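Long-range contact in RagB/SusD domain protein (Flavobacterium johnsoniae, PDB 5J90), which probably binds chitin chains as a SusD-like outer membrane lipoprotein, encoded in a polysaccharide utilization locus that enables chitin conversion: residues V42-Q50 / Y251-W262. Numbering follows the deposited sequence.
Sequences VLTPEWVYQ and YTNPIATISSSW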
ATOM      1  N   VAL A  42      15.492   9.026 -23.906  1.00 10.65           N
ATOM      2  CA  VAL A  42      15.623   8.983 -25.360  1.00 10.91           C
ATOM      3  C   VAL A  42      16.228  10.281 -25.876  1.00 11.28           C
ATOM      4  O   VAL A  42      15.637  11.351 -25.750  1.00 13.00           O
ATOM      5  CB  VAL A  42      14.279   8.696 -26.044  1.00 10.31           C
ATOM      6  CG1 VAL A  42      14.425   8.814 -27.560  1.00 12.41           C
ATOM      7  CG2 VAL A  42      13.784   7.310 -25.649  1.00 11.62           C
ATOM      8  N   LEU A  43      17.429  10.188 -26.439  1.00 11.21           N
ATOM      9  CA  LEU A  43      18.148  11.393 -26.827  1.00 13.91           C
ATOM     10  C   LEU A  43      17.660  11.951 -28.151  1.00 15.76           C
ATOM     11  O   LEU A  43      17.706  13.167 -28.370  1.00 17.63           O
ATOM     12  CB  LEU A  43      19.652  11.126 -26.866  1.00 13.65           C
ATOM     13  CG  LEU A  43      20.266  10.748 -25.521  1.00 12.46           C
ATOM     14  CD1 LEU A  43      21.780  10.648 -25.644  1.00 14.40           C
ATOM     15  CD2 LEU A  43      19.872  11.731 -24.424  1.00 13.35           C
ATOM     16  N   THR A  44      17.192  11.069 -29.030  1.00 12.47           N
ATOM     17  CA  THR A  44      16.685  11.486 -30.332  1.00 14.71           C
ATOM     18  C   THR A  44      15.654  10.481 -30.845  1.00 15.79           C
ATOM     19  O   THR A  44      15.767   9.288 -30.591  1.00 14.70           O
ATOM     20  CB  THR A  44      17.845  11.638 -31.350  1.00 17.11           C
ATOM     21  OG1 THR A  44      17.394  12.384 -32.491  1.00 20.47           O
ATOM     22  CG2 THR A  44      18.350  10.280 -31.798  1.00 16.16           C
ATOM     23  N   PRO A  45      14.625  10.964 -31.557  1.00 16.92           N
ATOM     24  CA  PRO A  45      14.337  12.376 -31.819  1.00 14.59           C
ATOM     25  C   PRO A  45      13.787  13.084 -30.580  1.00 14.48           C
ATOM     26  O   PRO A  45      13.290  12.424 -29.661  1.00 14.43           O
ATOM     27  CB  PRO A  45      13.269  12.313 -32.916  1.00 18.88           C
ATOM     28  CG  PRO A  45      12.573  11.029 -32.669  1.00 19.24           C
ATOM     29  CD  PRO A  45      13.603  10.070 -32.123  1.00 16.69           C
ATOM     30  N   GLU A  46      13.868  14.409 -30.564  1.00 14.59           N
ATOM     31  CA  GLU A  46      13.452  15.193 -29.407  1.00 14.20           C
ATOM     32  C   GLU A  46      11.978  15.011 -29.075  1.00 15.15           C
ATOM     33  O   GLU A  46      11.598  15.046 -27.895  1.00 14.45           O
ATOM     34  CB  GLU A  46      13.783  16.674 -29.601  1.00 14.06           C
ATOM     35  CG  GLU A  46      15.257  16.958 -29.897  1.00 16.11           C
ATOM     36  CD  GLU A  46      15.583  16.974 -31.382  1.00 19.84           C
ATOM     37  OE1 GLU A  46      14.819  16.391 -32.183  1.00 20.07           O
ATOM     38  OE2 GLU A  46      16.616  17.578 -31.750  1.00 22.97           O
ATOM     39  N   TRP A  47      11.148  14.810 -30.101  1.00 13.90           N
ATOM     40  CA  TRP A  47       9.723  14.634 -29.873  1.00 12.29           C
ATOM     41  C   TRP A  47       9.434  13.356 -29.095  1.00 10.85           C
ATOM     42  O   TRP A  47       8.439  13.279 -28.377  1.00 13.41           O
ATOM     43  CB  TRP A  47       8.905  14.714 -31.182  1.00 12.47           C
ATOM     44  CG  TRP A  47       9.134  13.611 -32.182  1.00 14.23           C
ATOM     45  CD1 TRP A  47       9.982  13.633 -33.257  1.00 18.00           C
ATOM     46  CD2 TRP A  47       8.474  12.344 -32.221  1.00 15.26           C
ATOM     47  NE1 TRP A  47       9.901  12.445 -33.945  1.00 18.43           N
ATOM     48  CE2 TRP A  47       8.983  11.639 -33.333  1.00 17.09           C
ATOM     49  CE3 TRP A  47       7.504  11.732 -31.421  1.00 19.08           C
ATOM     50  CZ2 TRP A  47       8.551  10.352 -33.665  1.00 23.94           C
ATOM     51  CZ3 TRP A  47       7.082  10.450 -31.745  1.00 23.69           C
ATOM     52  CH2 TRP A  47       7.603   9.777 -32.861  1.00 25.46           C
ATOM     53  N   VAL A  48      10.304  12.355 -29.229  1.00 12.47           N
ATOM     54  CA  VAL A  48      10.139  11.139 -28.438  1.00 11.40           C
ATOM     55  C   VAL A  48      10.478  11.396 -26.966  1.00 11.80           C
ATOM     56  O   VAL A  48       9.736  10.957 -26.091  1.00 11.46           O
ATOM     57  CB  VAL A  48      10.926   9.935 -28.994  1.00 11.51           C
ATOM     58  CG1 VAL A  48      10.810   8.746 -28.048  1.00 12.64           C
ATOM     59  CG2 VAL A  48      10.398   9.550 -30.385  1.00 16.59           C
ATOM     60  N   TYR A  49      11.572  12.107 -26.675  1.00 11.11           N
ATOM     61  CA  TYR A  49      11.846  12.464 -25.279  1.00 10.16           C
ATOM     62  C   TYR A  49      10.662  13.212 -24.661  1.00  9.33           C
ATOM     63  O   TYR A  49      10.288  12.976 -23.503  1.00  9.44           O
ATOM     64  CB  TYR A  49      13.139  13.294 -25.108  1.00  9.52           C
ATOM     65  CG  TYR A  49      13.282  13.679 -23.649  1.00 10.20           C
ATOM     66  CD1 TYR A  49      13.866  12.808 -22.744  1.00 10.74           C
ATOM     67  CD2 TYR A  49      12.736  14.858 -23.159  1.00 10.73           C
ATOM     68  CE1 TYR A  49      13.942  13.117 -21.396  1.00 10.03           C
ATOM     69  CE2 TYR A  49      12.803  15.174 -21.816  1.00  9.12           C
ATOM     70  CZ  TYR A  49      13.409  14.297 -20.936  1.00  9.17           C
ATOM     71  OH  TYR A  49      13.461  14.610 -19.591  1.00 10.72           O
ATOM     72  N   GLN A  50      10.083  14.135 -25.420  1.00  9.11           N
ATOM     73  CA  GLN A  50       8.973  14.918 -24.918  1.00  9.67           C
ATOM     74  C   GLN A  50       7.853  14.004 -24.412  1.00  9.87           C
ATOM     75  O   GLN A  50       7.219  14.308 -23.405  1.00 10.46           O
ATOM     76  CB  GLN A  50       8.449  15.857 -26.015  1.00 10.54           C
ATOM     77  CG  GLN A  50       7.433  16.861 -25.521  1.00 12.90           C
ATOM     78  CD  GLN A  50       6.943  17.775 -26.620  1.00 14.04           C
ATOM     79  OE1 GLN A  50       6.826  17.368 -27.780  1.00 15.16           O
ATOM     80  NE2 GLN A  50       6.643  19.012 -26.262  1.00 13.60           N
ATOM     81  N   TYR A 251      24.566  14.141 -29.835  1.00 11.38           N
ATOM     82  CA  TYR A 251      23.301  14.783 -29.458  1.00 12.66           C
ATOM     83  C   TYR A 251      23.392  15.771 -28.305  1.00 11.26           C
ATOM     84  O   TYR A 251      24.096  15.537 -27.322  1.00 14.67           O
ATOM     85  CB  TYR A 251      22.225  13.735 -29.133  1.00 14.21           C
ATOM     86  CG  TYR A 251      22.068  12.674 -30.200  1.00 14.51           C
ATOM     87  CD1 TYR A 251      21.647  13.013 -31.480  1.00 15.86           C
ATOM     88  CD2 TYR A 251      22.350  11.341 -29.931  1.00 16.49           C
ATOM     89  CE1 TYR A 251      21.512  12.046 -32.466  1.00 17.59           C
ATOM     90  CE2 TYR A 251      22.211  10.366 -30.912  1.00 20.62           C
ATOM     91  CZ  TYR A 251      21.799  10.730 -32.176  1.00 19.01           C
ATOM     92  OH  TYR A 251      21.664   9.769 -33.154  1.00 26.58           O
ATOM     93  N   THR A 252      22.665  16.868 -28.438  1.00 11.63           N
ATOM     94  CA  THR A 252      22.407  17.782 -27.340  1.00 11.72           C
ATOM     95  C   THR A 252      21.202  17.240 -26.546  1.00 12.01           C
ATOM     96  O   THR A 252      20.305  16.619 -27.126  1.00 13.53           O
ATOM     97  CB  THR A 252      22.108  19.185 -27.898  1.00 11.70           C
ATOM     98  OG1 THR A 252      23.280  19.672 -28.569  1.00 13.29           O
ATOM     99  CG2 THR A 252      21.733  20.166 -26.801  1.00 11.31           C
ATOM    100  N   ASN A 253      21.184  17.460 -25.230  1.00 11.01           N
ATOM    101  CA  ASN A 253      20.010  17.133 -24.411  1.00 10.03           C
ATOM    102  C   ASN A 253      18.738  17.608 -25.136  1.00 12.04           C
ATOM    103  O   ASN A 253      18.642  18.775 -25.517  1.00 11.30           O
ATOM    104  CB  ASN A 253      20.138  17.825 -23.049  1.00  8.74           C
ATOM    105  CG  ASN A 253      19.056  17.411 -22.071  1.00 10.27           C
ATOM    106  OD1 ASN A 253      17.887  17.271 -22.438  1.00 10.65           O
ATOM    107  ND2 ASN A 253      19.442  17.224 -20.809  1.00 11.48           N
ATOM    108  N   PRO A 254      17.763  16.703 -25.352  1.00 10.50           N
ATOM    109  CA  PRO A 254      16.599  17.077 -26.170  1.00 10.44           C
ATOM    110  C   PRO A 254      15.753  18.194 -25.563  1.00 10.27           C
ATOM    111  O   PRO A 254      14.991  18.855 -26.276  1.00 11.48           O
ATOM    112  CB  PRO A 254      15.790  15.769 -26.268  1.00 12.19           C
ATOM    113  CG  PRO A 254      16.281  14.925 -25.139  1.00 10.90           C
ATOM    114  CD  PRO A 254      17.737  15.284 -24.966  1.00 10.48           C
ATOM    115  N   ILE A 255      15.894  18.420 -24.259  1.00  9.31           N
ATOM    116  CA  ILE A 255      15.164  19.502 -23.616  1.00 10.83           C
ATOM    117  C   ILE A 255      15.540  20.869 -24.200  1.00 11.24           C
ATOM    118  O   ILE A 255      14.716  21.782 -24.222  1.00 11.47           O
ATOM    119  CB  ILE A 255      15.345  19.473 -22.079  1.00  9.56           C
ATOM    120  CG1 ILE A 255      14.799  18.155 -21.507  1.00 10.52           C
ATOM    121  CG2 ILE A 255      14.634  20.650 -21.431  1.00 12.53           C
ATOM    122  CD1 ILE A 255      15.173  17.927 -20.059  1.00 13.67           C
ATOM    123  N   ALA A 256      16.778  21.012 -24.671  1.00 11.01           N
ATOM    124  CA  ALA A 256      17.199  22.284 -25.261  1.00 12.25           C
ATOM    125  C   ALA A 256      16.295  22.670 -26.433  1.00 11.78           C
ATOM    126  O   ALA A 256      15.908  23.834 -26.570  1.00 12.95           O
ATOM    127  CB  ALA A 256      18.653  22.205 -25.700  1.00 11.47           C
ATOM    128  N   THR A 257      15.945  21.691 -27.260  1.00 11.88           N
ATOM    129  CA  THR A 257      15.051  21.913 -28.398  1.00 11.95           C
ATOM    130  C   THR A 257      13.609  22.137 -27.945  1.00 12.91           C
ATOM    131  O   THR A 257      12.953  23.088 -28.373  1.00 12.50           O
ATOM    132  CB  THR A 257      15.109  20.722 -29.366  1.00 13.64           C
ATOM    133  OG1 THR A 257      16.425  20.634 -29.923  1.00 16.03           O
ATOM    134  CG2 THR A 257      14.090  20.873 -30.494  1.00 13.93           C
ATOM    135  N   ILE A 258      13.104  21.247 -27.092  1.00 11.78           N
ATOM    136  CA  ILE A 258      11.738  21.352 -26.582  1.00 12.38           C
ATOM    137  C   ILE A 258      11.494  22.719 -25.953  1.00 11.39           C
ATOM    138  O   ILE A 258      10.436  23.335 -26.150  1.00 11.81           O
ATOM    139  CB  ILE A 258      11.445  20.226 -25.574  1.00 10.91           C
ATOM    140  CG1 ILE A 258      11.610  18.874 -26.271  1.00 10.41           C
ATOM    141  CG2 ILE A 258      10.049  20.379 -25.001  1.00 12.45           C
ATOM    142  CD1 ILE A 258      11.668  17.700 -25.296  1.00 11.65           C
ATOM    143  N   SER A 259      12.490  23.213 -25.224  1.00 11.69           N
ATOM    144  CA  SER A 259      12.400  24.532 -24.608  1.00 11.23           C
ATOM    145  C   SER A 259      12.681  25.682 -25.592  1.00 13.36           C
ATOM    146  O   SER A 259      11.773  26.431 -25.949  1.00 14.44           O
ATOM    147  CB  SER A 259      13.337  24.627 -23.401  1.00 12.27           C
ATOM    148  OG  SER A 259      13.230  25.899 -22.791  1.00 13.21           O
ATOM    149  N   SER A 260      13.931  25.813 -26.025  1.00 13.65           N
ATOM    150  CA  SER A 260      14.350  26.982 -26.800  1.00 14.00           C
ATOM    151  C   SER A 260      13.719  27.078 -28.185  1.00 15.37           C
ATOM    152  O   SER A 260      13.401  28.180 -28.639  1.00 17.32           O
ATOM    153  CB  SER A 260      15.872  27.032 -26.919  1.00 17.42           C
ATOM    154  OG  SER A 260      16.463  27.271 -25.652  1.00 18.33           O
ATOM    155  N   SER A 261      13.551  25.951 -28.867  1.00 13.53           N
ATOM    156  CA  SER A 261      13.012  25.981 -30.228  1.00 14.11           C
ATOM    157  C   SER A 261      11.490  25.955 -30.271  1.00 16.04           C
ATOM    158  O   SER A 261      10.867  26.722 -31.012  1.00 18.28           O
ATOM    159  CB  SER A 261      13.569  24.828 -31.059  1.00 14.85           C
ATOM    160  OG  SER A 261      14.983  24.861 -31.083  1.00 23.19           O
ATOM    161  N   TRP A 262      10.881  25.067 -29.487  1.00 13.81           N
ATOM    162  CA  TRP A 262       9.439  24.847 -29.581  1.00 13.94           C
ATOM    163  C   TRP A 262       8.642  25.640 -28.557  1.00 12.08           C
ATOM    164  O   TRP A 262       7.423  25.777 -28.693  1.00 15.29           O
ATOM    165  CB  TRP A 262       9.105  23.368 -29.404  1.00 13.76           C
ATOM    166  CG  TRP A 262       9.772  22.452 -30.365  1.00 12.99           C
ATOM    167  CD1 TRP A 262      10.456  22.792 -31.500  1.00 14.82           C
ATOM    168  CD2 TRP A 262       9.829  21.027 -30.276  1.00 13.11           C
ATOM    169  NE1 TRP A 262      10.927  21.665 -32.122  1.00 14.57           N
ATOM    170  CE2 TRP A 262      10.568  20.565 -31.384  1.00 14.26           C
ATOM    171  CE3 TRP A 262       9.340  20.094 -29.356  1.00 13.74           C
ATOM    172  CZ2 TRP A 262      10.815  19.214 -31.607  1.00 15.59           C
ATOM    173  CZ3 TRP A 262       9.586  18.752 -29.579  1.00 15.42           C
ATOM    174  CH2 TRP A 262      10.317  18.324 -30.694  1.00 14.23           C
TER
HETATM  175  O   HOH W   1      18.694  15.469 -29.050  1.00 19.04           O
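P254 packs against Y49 where two short helices of the SusD-like fold meet almost at a right angle, an instance of the principle that crossed helices can pack through apolar contact with no direct hydrogen bond, while a water links the loops that lead into them. The axes of helix segments 46-50 and 255-261 pass 9.3 Å apart at a signed crossing angle of -89°. P254 CG lies 3.5 Å from Y49 CB, and the same proline ring also meets the L43 carbonyl through CB and CD. CG of Y49 stands anti to the backbone N (chi1 177°), which carries the phenol along the first turn of helix 255-261. There its CE2 meets I255 CG1 at 3.6 Å, while I258 CD1 abuts the ring edge, in plane, and also touches Q50 CB. The phenol oxygen reaches past this apolar patch to a hydrogen bond with D58.

Aromatic rings close both ends. T44 CG2 sits over one face of Y251, 3.9 Å from the ring centroid, in a CH-pi contact. At the far end, W262 presents its six-membered ring rim to the start of helix 46-50: the backbone of W47 meets CH2 at the indole edge, and Q50 OE1 approaches CZ3. Q50 NE2 is hydrogen-bonded to D264, just beyond W262, which ties the amide to the same region of chain. Between these ends E46 CG lies against P254 CB and T257 CB, and the bend at chi2 brings OE2 near T257 OG1.

Behind this layer, N253 OD1 caps the start of the helix by accepting from I255 N (2.9 Å, 162°), and N253 is itself joined through its backbone to S324. Beside P254, one water donates to both L43 O and T252 O, at 2.6 and 2.8 Å, bridging the two loops.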